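Local coordinates for protein phosphoacetylglucosamine mutase (Aspergillus lentulus, PDB 5O9X) that interconverts N-acetylglucosamine 6-phosphate and N-acetylglucosamine 1-phosphate, a step on the way to UDP-N-acetylglucosamine, as a member of the phosphohexomutase family, at residues A197-V202 / K230-D235; P484-K489 / A533-D538. The protein carries 1 engineered substitution. One frame throughout, in Å; residues are numbered along the deposited sequence.

In the fold
Contact 1 closes before contact 2 opens along the chain, and the two lie in different domains, on opposite sides of the chain's centre. Their centres are 52 Å apart and their nearest atoms about 41 Å, so neither touches the other. Contact 1, in domain II, sets the end of helix 188-202 against the chain leaving helix 221-231. Contact 2, in the C-terminal domain, pairs the start of helix 486-495 with the last part of helix 522-539. Each therefore joins pieces of a single domain in the four-domain phosphohexomutase fold. The side chain of Val-536 in contact 2 lies about 13 Å from the bound glucose 1,6-bisphosphate, too far for direct contact.

Contact 1 of 2, residues A197-V202 / K230-D235; sequences AAFKRV and KYLPED
Phe-199 and Lys-200 both carry CG anti to the backbone N (chi1 -170° in each), and from neighbouring positions on one helical turn they bring a ring and an aliphatic chain to bear on Pro-233. The closest side-chain approach is that of Lys-200 CB to Pro-233 CG, 3.6 Å. Farther along, Lys-200 CG lies 3.9 Å from Pro-233 CB, evidence that the lysine chain and the pyrrolidine ring run antiparallel alongside one another. Lys-200 stays extended through CE and bends only at chi4 (89°), the rotation that places Lys-200 NZ 4.0 Å from Pro-233 CB. Lys-200 NZ stands 5.9 Å from Asp-235 OD2, beyond a salt bridge, although the opposite charges may still attract weakly.

Pro-233 turns a different atom to the aromatic ring: Pro-233 CD sits at the edge of Phe-199, near the ring plane, 4.2 Å from Phe-199 CD2. Phe-199 CD2 is also 4.2 Å from Leu-232 CD2, a methyl that approaches obliquely. No hydrogen bond crosses between the segments, so apolar contact carries the pairing. Phe-199 is buried, with Leu-433 of helix 428-442 and the loop residues Thr-236 and Leu-238 also against it, whereas Lys-200 lies at the surface. The geometry is that of a helix-to-loop contact in the alpha/beta domain II, where the chain leaving helix 221-231 and heading for strand 240-243 packs on helix 188-202.

Contact 2 of 2, residues P484-K489 / A533-D538; sequences PGLQAK and ANAVRD
Leu-486 reaches from the first turn of helix 486-495 to Ala-535 and Val-536. Its CB points toward the opposing helix, and CG, anti to the backbone N (chi1 179°), carries the fork to that helix, as the contacts of both branches attest. Leu-486 CD1 meets Ala-535 twice, 3.9 Å from Ala-535 CB and 3.9 Å from Ala-535 O. Leu-486 CD2 lies 4.2 Å from Val-536 CG2. The two branches thus touch successive residues of one helical turn, although the CB of Val-536 is directed away from segment 484-489 and only its CG2 methyl comes near.

Lys-489, one turn after Leu-486, passes its chain by the same alanine, with Lys-489 CD 4.5 Å from Ala-535 CB. A single water then links the two helices: it accepts from Lys-489 NZ at 3.0 Å and donates to Ala-535 O at 2.7 Å. This oxygen thus has both a leucine methyl and a water beside it. No direct hydrogen bond joins the segments. Within segment 533-538, Arg-537 NH1 donates to Asn-534 OD1 at 2.7 Å, nearly in the guanidinium plane, with an N-H...O angle of 143°.

Beneath the two helices, Leu-486 and Val-536 both touch Phe-471; Leu-486 also packs on Leu-480 of strand 479-482, while Val-536 reaches Val-463 of strand 458-463 and Val-513 and Val-515 of strand 513-518, joining both helices to the strands of the C-terminal domain.

Contact 1 of 2, residues A197-V202 / K230-D235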
ATOM      1  N   ALA A 197      15.448  -8.954 -13.448  1.00 20.28           N
ATOM      2  CA  ALA A 197      15.641 -10.363 -13.802  1.00 22.29           C
ATOM      3  C   ALA A 197      14.296 -11.139 -13.871  1.00 21.42           C
ATOM      4  O   ALA A 197      14.084 -11.972 -14.779  1.00 21.06           O
ATOM      5  CB  ALA A 197      16.667 -11.047 -12.871  1.00 20.08           C
ATOM      6  N   ALA A 198      13.418 -10.863 -12.898  1.00 19.69           N
ATOM      7  CA  ALA A 198      12.085 -11.509 -12.836  1.00 19.91           C
ATOM      8  C   ALA A 198      11.230 -11.083 -14.045  1.00 19.96           C
ATOM      9  O   ALA A 198      10.625 -11.940 -14.734  1.00 20.85           O
ATOM     10  CB  ALA A 198      11.407 -11.204 -11.524  1.00 17.28           C
ATOM     11  N   PHE A 199      11.266  -9.795 -14.380  1.00 17.96           N
ATOM     12  CA  PHE A 199      10.531  -9.288 -15.565  1.00 18.17           C
ATOM     13  C   PHE A 199      11.047  -9.877 -16.856  1.00 21.88           C
ATOM     14  O   PHE A 199      10.250 -10.272 -17.753  1.00 20.83           O
ATOM     15  CB  PHE A 199      10.641  -7.776 -15.652  1.00 16.03           C
ATOM     16  CG  PHE A 199       9.738  -7.145 -16.694  1.00 16.22           C
ATOM     17  CD1 PHE A 199       8.328  -7.261 -16.612  1.00 14.31           C
ATOM     18  CD2 PHE A 199      10.309  -6.421 -17.756  1.00 14.33           C
ATOM     19  CE1 PHE A 199       7.542  -6.602 -17.626  1.00 15.07           C
ATOM     20  CE2 PHE A 199       9.534  -5.742 -18.719  1.00 15.64           C
ATOM     21  CZ  PHE A 199       8.130  -5.861 -18.642  1.00 15.40           C
ATOM     22  N   LYS A 200      12.376  -9.934 -17.010  1.00 21.66           N
ATOM     23  CA  LYS A 200      12.949 -10.681 -18.182  1.00 21.96           C
ATOM     24  C   LYS A 200      12.373 -12.093 -18.336  1.00 19.53           C
ATOM     25  O   LYS A 200      11.947 -12.465 -19.431  1.00 21.76           O
ATOM     26  CB  LYS A 200      14.505 -10.718 -18.103  1.00 28.09           C
ATOM     27  CG  LYS A 200      15.141 -11.258 -19.390  1.00 31.74           C
ATOM     28  CD  LYS A 200      16.663 -11.344 -19.247  1.00 32.95           C
ATOM     29  CE  LYS A 200      17.348 -11.826 -20.542  1.00 32.58           C
ATOM     30  NZ  LYS A 200      17.644 -10.635 -21.369  1.00 39.83           N
ATOM     31  N   ARG A 201      12.358 -12.884 -17.269  1.00 21.55           N
ATOM     32  CA  ARG A 201      11.839 -14.239 -17.325  1.00 23.47           C
ATOM     33  C   ARG A 201      10.330 -14.252 -17.627  1.00 23.42           C
ATOM     34  O   ARG A 201       9.878 -15.008 -18.471  1.00 22.88           O
ATOM     35  CB  ARG A 201      12.022 -14.988 -15.993  1.00 25.28           C
ATOM     36  CG  ARG A 201      13.447 -15.558 -15.804  1.00 31.21           C
ATOM     37  CD  ARG A 201      13.688 -15.847 -14.320  1.00 29.82           C
ATOM     38  NE  ARG A 201      12.899 -17.012 -13.874  1.00 31.57           N
ATOM     39  CZ  ARG A 201      12.488 -17.193 -12.611  1.00 39.49           C
ATOM     40  NH1 ARG A 201      12.723 -16.240 -11.687  1.00 36.47           N
ATOM     41  NH2 ARG A 201      11.824 -18.311 -12.248  1.00 32.95           N
ATOM     42  N   VAL A 202       9.547 -13.453 -16.903  1.00 21.30           N
ATOM     43  CA  VAL A 202       8.106 -13.415 -17.184  1.00 21.60           C
ATOM     44  C   VAL A 202       7.854 -12.998 -18.635  1.00 20.55           C
ATOM     45  O   VAL A 202       6.887 -13.480 -19.197  1.00 25.33           O
ATOM     46  CB  VAL A 202       7.235 -12.559 -16.225  1.00 23.58           C
ATOM     47  CG1 VAL A 202       7.487 -12.832 -14.754  1.00 28.84           C
ATOM     48  CG2 VAL A 202       7.355 -11.097 -16.474  1.00 23.72           C
ATOM     49  N   LYS A 230      17.125   1.576 -16.448  1.00 20.03           N
ATOM     50  CA  LYS A 230      18.506   1.180 -16.866  1.00 20.04           C
ATOM     51  C   LYS A 230      18.799  -0.275 -16.685  1.00 22.31           C
ATOM     52  O   LYS A 230      19.606  -0.810 -17.432  1.00 22.36           O
ATOM     53  CB  LYS A 230      19.509   1.923 -16.047  1.00 23.88           C
ATOM     54  CG  LYS A 230      19.394   3.435 -16.195  1.00 22.34           C
ATOM     55  CD  LYS A 230      20.491   3.990 -15.299  1.00 25.77           C
ATOM     56  CE  LYS A 230      20.392   5.505 -15.183  1.00 29.99           C
ATOM     57  NZ  LYS A 230      21.409   5.891 -14.134  1.00 31.42           N
ATOM     58  N   TYR A 231      18.199  -0.928 -15.673  1.00 20.09           N
ATOM     59  CA  TYR A 231      18.367  -2.373 -15.476  1.00 20.42           C
ATOM     60  C   TYR A 231      17.494  -3.261 -16.342  1.00 21.92           C
ATOM     61  O   TYR A 231      17.776  -4.428 -16.444  1.00 19.04           O
ATOM     62  CB  TYR A 231      18.151  -2.743 -14.007  1.00 18.88           C
ATOM     63  CG  TYR A 231      19.219  -2.161 -13.077  1.00 19.97           C
ATOM     64  CD1 TYR A 231      20.259  -2.968 -12.568  1.00 22.82           C
ATOM     65  CD2 TYR A 231      19.183  -0.800 -12.684  1.00 20.00           C
ATOM     66  CE1 TYR A 231      21.241  -2.409 -11.701  1.00 21.34           C
ATOM     67  CE2 TYR A 231      20.107  -0.298 -11.802  1.00 19.95           C
ATOM     68  CZ  TYR A 231      21.155  -1.094 -11.338  1.00 21.21           C
ATOM     69  OH  TYR A 231      22.107  -0.587 -10.439  1.00 24.30           O
ATOM     70  N   LEU A 232      16.399  -2.725 -16.925  1.00 21.81           N
ATOM     71  CA  LEU A 232      15.368  -3.617 -17.521  1.00 22.13           C
ATOM     72  C   LEU A 232      15.869  -4.268 -18.837  1.00 25.58           C
ATOM     73  O   LEU A 232      16.684  -3.662 -19.509  1.00 24.10           O
ATOM     74  CB  LEU A 232      14.040  -2.873 -17.766  1.00 19.68           C
ATOM     75  CG  LEU A 232      13.302  -2.464 -16.465  1.00 18.72           C
ATOM     76  CD1 LEU A 232      12.081  -1.641 -16.859  1.00 19.96           C
ATOM     77  CD2 LEU A 232      12.815  -3.701 -15.701  1.00 19.46           C
ATOM     78  N   PRO A 233      15.359  -5.462 -19.200  1.00 27.01           N
ATOM     79  CA  PRO A 233      15.879  -6.107 -20.435  1.00 30.66           C
ATOM     80  C   PRO A 233      15.477  -5.331 -21.654  1.00 36.07           C
ATOM     81  O   PRO A 233      14.494  -4.561 -21.611  1.00 33.15           O
ATOM     82  CB  PRO A 233      15.269  -7.519 -20.414  1.00 26.40           C
ATOM     83  CG  PRO A 233      14.094  -7.409 -19.504  1.00 30.36           C
ATOM     84  CD  PRO A 233      14.396  -6.332 -18.487  1.00 27.98           C
ATOM     85  N   GLU A 234      16.208  -5.532 -22.751  1.00 39.82           N
ATOM     86  CA  GLU A 234      16.230  -4.565 -23.878  1.00 46.19           C
ATOM     87  C   GLU A 234      15.155  -4.685 -24.997  1.00 47.29           C
ATOM     88  O   GLU A 234      14.789  -3.643 -25.655  1.00 47.88           O
ATOM     89  CB  GLU A 234      17.653  -4.571 -24.516  1.00 53.05           C
ATOM     90  CG  GLU A 234      18.042  -3.262 -25.212  1.00 59.68           C
ATOM     91  CD  GLU A 234      18.472  -2.146 -24.260  1.00 68.36           C
ATOM     92  OE1 GLU A 234      19.484  -1.447 -24.543  1.00 64.09           O
ATOM     93  OE2 GLU A 234      17.788  -1.952 -23.236  1.00 66.29           O
ATOM     94  N   ASP A 235      14.707  -5.928 -25.247  1.00 34.71           N
ATOM     95  CA  ASP A 235      13.783  -6.227 -26.367  1.00 41.99           C
ATOM     96  C   ASP A 235      12.424  -6.745 -25.856  1.00 39.68           C
ATOM     97  O   ASP A 235      11.932  -7.796 -26.277  1.00 38.72           O
ATOM     98  CB  ASP A 235      14.444  -7.198 -27.357  1.00 53.06           C
ATOM     99  CG  ASP A 235      15.168  -8.346 -26.667  1.00 60.66           C
ATOM    100  OD1 ASP A 235      16.424  -8.397 -26.703  1.00 66.95           O
ATOM    101  OD2 ASP A 235      14.481  -9.197 -26.085  1.00 58.05           O
TER

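Contact 2 of 2, residues P484-K489 / A533-D538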
ATOM      1  N   PRO A 484     -25.624   7.281  16.635  1.00 21.82           N
ATOM      2  CA  PRO A 484     -26.915   6.545  16.666  1.00 22.35           C
ATOM      3  C   PRO A 484     -27.796   7.097  15.568  1.00 20.99           C
ATOM      4  O   PRO A 484     -27.830   8.332  15.385  1.00 20.75           O
ATOM      5  CB  PRO A 484     -27.512   6.918  18.054  1.00 24.00           C
ATOM      6  CG  PRO A 484     -26.265   7.212  18.888  1.00 24.04           C
ATOM      7  CD  PRO A 484     -25.266   7.858  17.953  1.00 21.55           C
ATOM      8  N   GLY A 485     -28.458   6.214  14.808  1.00 18.83           N
ATOM      9  CA  GLY A 485     -29.485   6.669  13.852  1.00 18.66           C
ATOM     10  C   GLY A 485     -28.921   6.947  12.450  1.00 18.04           C
ATOM     11  O   GLY A 485     -29.660   7.023  11.544  1.00 18.54           O
ATOM     12  N   LEU A 486     -27.602   7.127  12.286  1.00 16.82           N
ATOM     13  CA  LEU A 486     -27.052   7.544  10.979  1.00 15.85           C
ATOM     14  C   LEU A 486     -27.066   6.379   9.992  1.00 16.11           C
ATOM     15  O   LEU A 486     -27.399   6.590   8.831  1.00 15.98           O
ATOM     16  CB  LEU A 486     -25.590   8.089  11.103  1.00 15.06           C
ATOM     17  CG  LEU A 486     -24.932   8.536   9.756  1.00 16.03           C
ATOM     18  CD1 LEU A 486     -25.802   9.562   9.046  1.00 16.25           C
ATOM     19  CD2 LEU A 486     -23.559   9.104  10.030  1.00 16.70           C
ATOM     20  N   GLN A 487     -26.634   5.184  10.419  1.00 15.99           N
ATOM     21  CA  GLN A 487     -26.763   3.995   9.498  1.00 15.84           C
ATOM     22  C   GLN A 487     -28.201   3.767   8.938  1.00 15.60           C
ATOM     23  O   GLN A 487     -28.405   3.455   7.732  1.00 17.13           O
ATOM     24  CB  GLN A 487     -26.222   2.699  10.140  1.00 14.13           C
ATOM     25  CG  GLN A 487     -26.142   1.532   9.076  1.00 14.75           C
ATOM     26  CD  GLN A 487     -25.235   1.946   7.963  1.00 14.93           C
ATOM     27  OE1 GLN A 487     -24.179   2.550   8.263  1.00 15.34           O
ATOM     28  NE2 GLN A 487     -25.579   1.609   6.663  1.00 15.05           N
ATOM     29  N   ALA A 488     -29.187   3.935   9.796  1.00 16.84           N
ATOM     30  CA  ALA A 488     -30.601   3.919   9.388  1.00 19.38           C
ATOM     31  C   ALA A 488     -30.845   4.857   8.197  1.00 18.23           C
ATOM     32  O   ALA A 488     -31.498   4.474   7.206  1.00 17.61           O
ATOM     33  CB  ALA A 488     -31.541   4.295  10.590  1.00 17.96           C
ATOM     34  N   LYS A 489     -30.325   6.077   8.291  1.00 18.13           N
ATOM     35  CA  LYS A 489     -30.490   7.069   7.184  1.00 17.25           C
ATOM     36  C   LYS A 489     -29.802   6.568   5.926  1.00 16.87           C
ATOM     37  O   LYS A 489     -30.342   6.676   4.862  1.00 14.99           O
ATOM     38  CB  LYS A 489     -29.889   8.418   7.608  1.00 18.80           C
ATOM     39  CG  LYS A 489     -30.625   9.019   8.802  1.00 19.44           C
ATOM     40  CD  LYS A 489     -30.019  10.415   9.092  1.00 20.13           C
ATOM     41  CE  LYS A 489     -30.733  11.036  10.333  1.00 22.82           C
ATOM     42  NZ  LYS A 489     -30.296  12.499  10.405  1.00 27.17           N
ATOM     43  N   ALA A 533     -23.269  12.321   2.283  1.00 13.43           N
ATOM     44  CA  ALA A 533     -22.305  13.250   2.891  1.00 14.69           C
ATOM     45  C   ALA A 533     -23.000  14.354   3.759  1.00 15.35           C
ATOM     46  O   ALA A 533     -22.428  14.803   4.753  1.00 14.97           O
ATOM     47  CB  ALA A 533     -21.498  13.922   1.768  1.00 16.72           C
ATOM     48  N   ASN A 534     -24.134  14.877   3.289  1.00 14.97           N
ATOM     49  CA  ASN A 534     -24.828  15.926   4.095  1.00 16.92           C
ATOM     50  C   ASN A 534     -25.324  15.342   5.426  1.00 17.99           C
ATOM     51  O   ASN A 534     -25.199  15.961   6.447  1.00 19.79           O
ATOM     52  CB  ASN A 534     -25.990  16.474   3.314  1.00 17.02           C
ATOM     53  CG  ASN A 534     -25.519  17.456   2.243  1.00 18.85           C
ATOM     54  OD1 ASN A 534     -24.367  17.943   2.267  1.00 17.71           O
ATOM     55  ND2 ASN A 534     -26.402  17.760   1.322  1.00 17.26           N
ATOM     56  N   ALA A 535     -25.820  14.119   5.413  1.00 16.03           N
ATOM     57  CA  ALA A 535     -26.219  13.412   6.698  1.00 16.27           C
ATOM     58  C   ALA A 535     -25.039  13.208   7.649  1.00 16.91           C
ATOM     59  O   ALA A 535     -25.142  13.422   8.900  1.00 16.73           O
ATOM     60  CB  ALA A 535     -26.914  12.082   6.352  1.00 15.24           C
ATOM     61  N   VAL A 536     -23.853  12.874   7.091  1.00 16.17           N
ATOM     62  CA  VAL A 536     -22.623  12.728   7.912  1.00 16.27           C
ATOM     63  C   VAL A 536     -22.175  14.083   8.481  1.00 19.89           C
ATOM     64  O   VAL A 536     -21.821  14.188   9.633  1.00 19.69           O
ATOM     65  CB  VAL A 536     -21.456  12.152   6.991  1.00 17.40           C
ATOM     66  CG1 VAL A 536     -20.074  12.223   7.628  1.00 17.15           C
ATOM     67  CG2 VAL A 536     -21.788  10.708   6.547  1.00 15.94           C
ATOM     68  N   ARG A 537     -22.159  15.095   7.622  1.00 21.77           N
ATOM     69  CA  ARG A 537     -21.629  16.431   8.000  1.00 28.18           C
ATOM     70  C   ARG A 537     -22.477  16.958   9.135  1.00 26.13           C
ATOM     71  O   ARG A 537     -21.927  17.300  10.165  1.00 31.41           O
ATOM     72  CB  ARG A 537     -21.600  17.398   6.806  1.00 26.57           C
ATOM     73  CG  ARG A 537     -20.518  18.511   7.015  1.00 34.78           C
ATOM     74  CD  ARG A 537     -20.370  19.397   5.722  1.00 36.31           C
ATOM     75  NE  ARG A 537     -19.943  18.696   4.463  1.00 33.95           N
ATOM     76  CZ  ARG A 537     -20.729  18.209   3.492  1.00 31.74           C
ATOM     77  NH1 ARG A 537     -22.023  18.281   3.621  1.00 37.34           N
ATOM     78  NH2 ARG A 537     -20.222  17.635   2.370  1.00 27.34           N
ATOM     79  N   ASP A 538     -23.783  16.883   8.979  1.00 25.42           N
ATOM     80  CA  ASP A 538     -24.754  17.219   9.983  1.00 32.04           C
ATOM     81  C   ASP A 538     -24.499  16.474  11.321  1.00 34.77           C
ATOM     82  O   ASP A 538     -24.295  17.123  12.383  1.00 31.97           O
ATOM     83  CB  ASP A 538     -26.148  16.962   9.406  1.00 33.23           C
ATOM     84  CG  ASP A 538     -27.268  17.373  10.315  1.00 51.71           C
ATOM     85  OD1 ASP A 538     -27.063  17.376  11.553  1.00 60.88           O
ATOM     86  OD2 ASP A 538     -28.379  17.666   9.773  1.00 51.82           O
TER
HETATM   87  O   HOH W   1     -27.429  13.234  10.264  1.00 26.47           O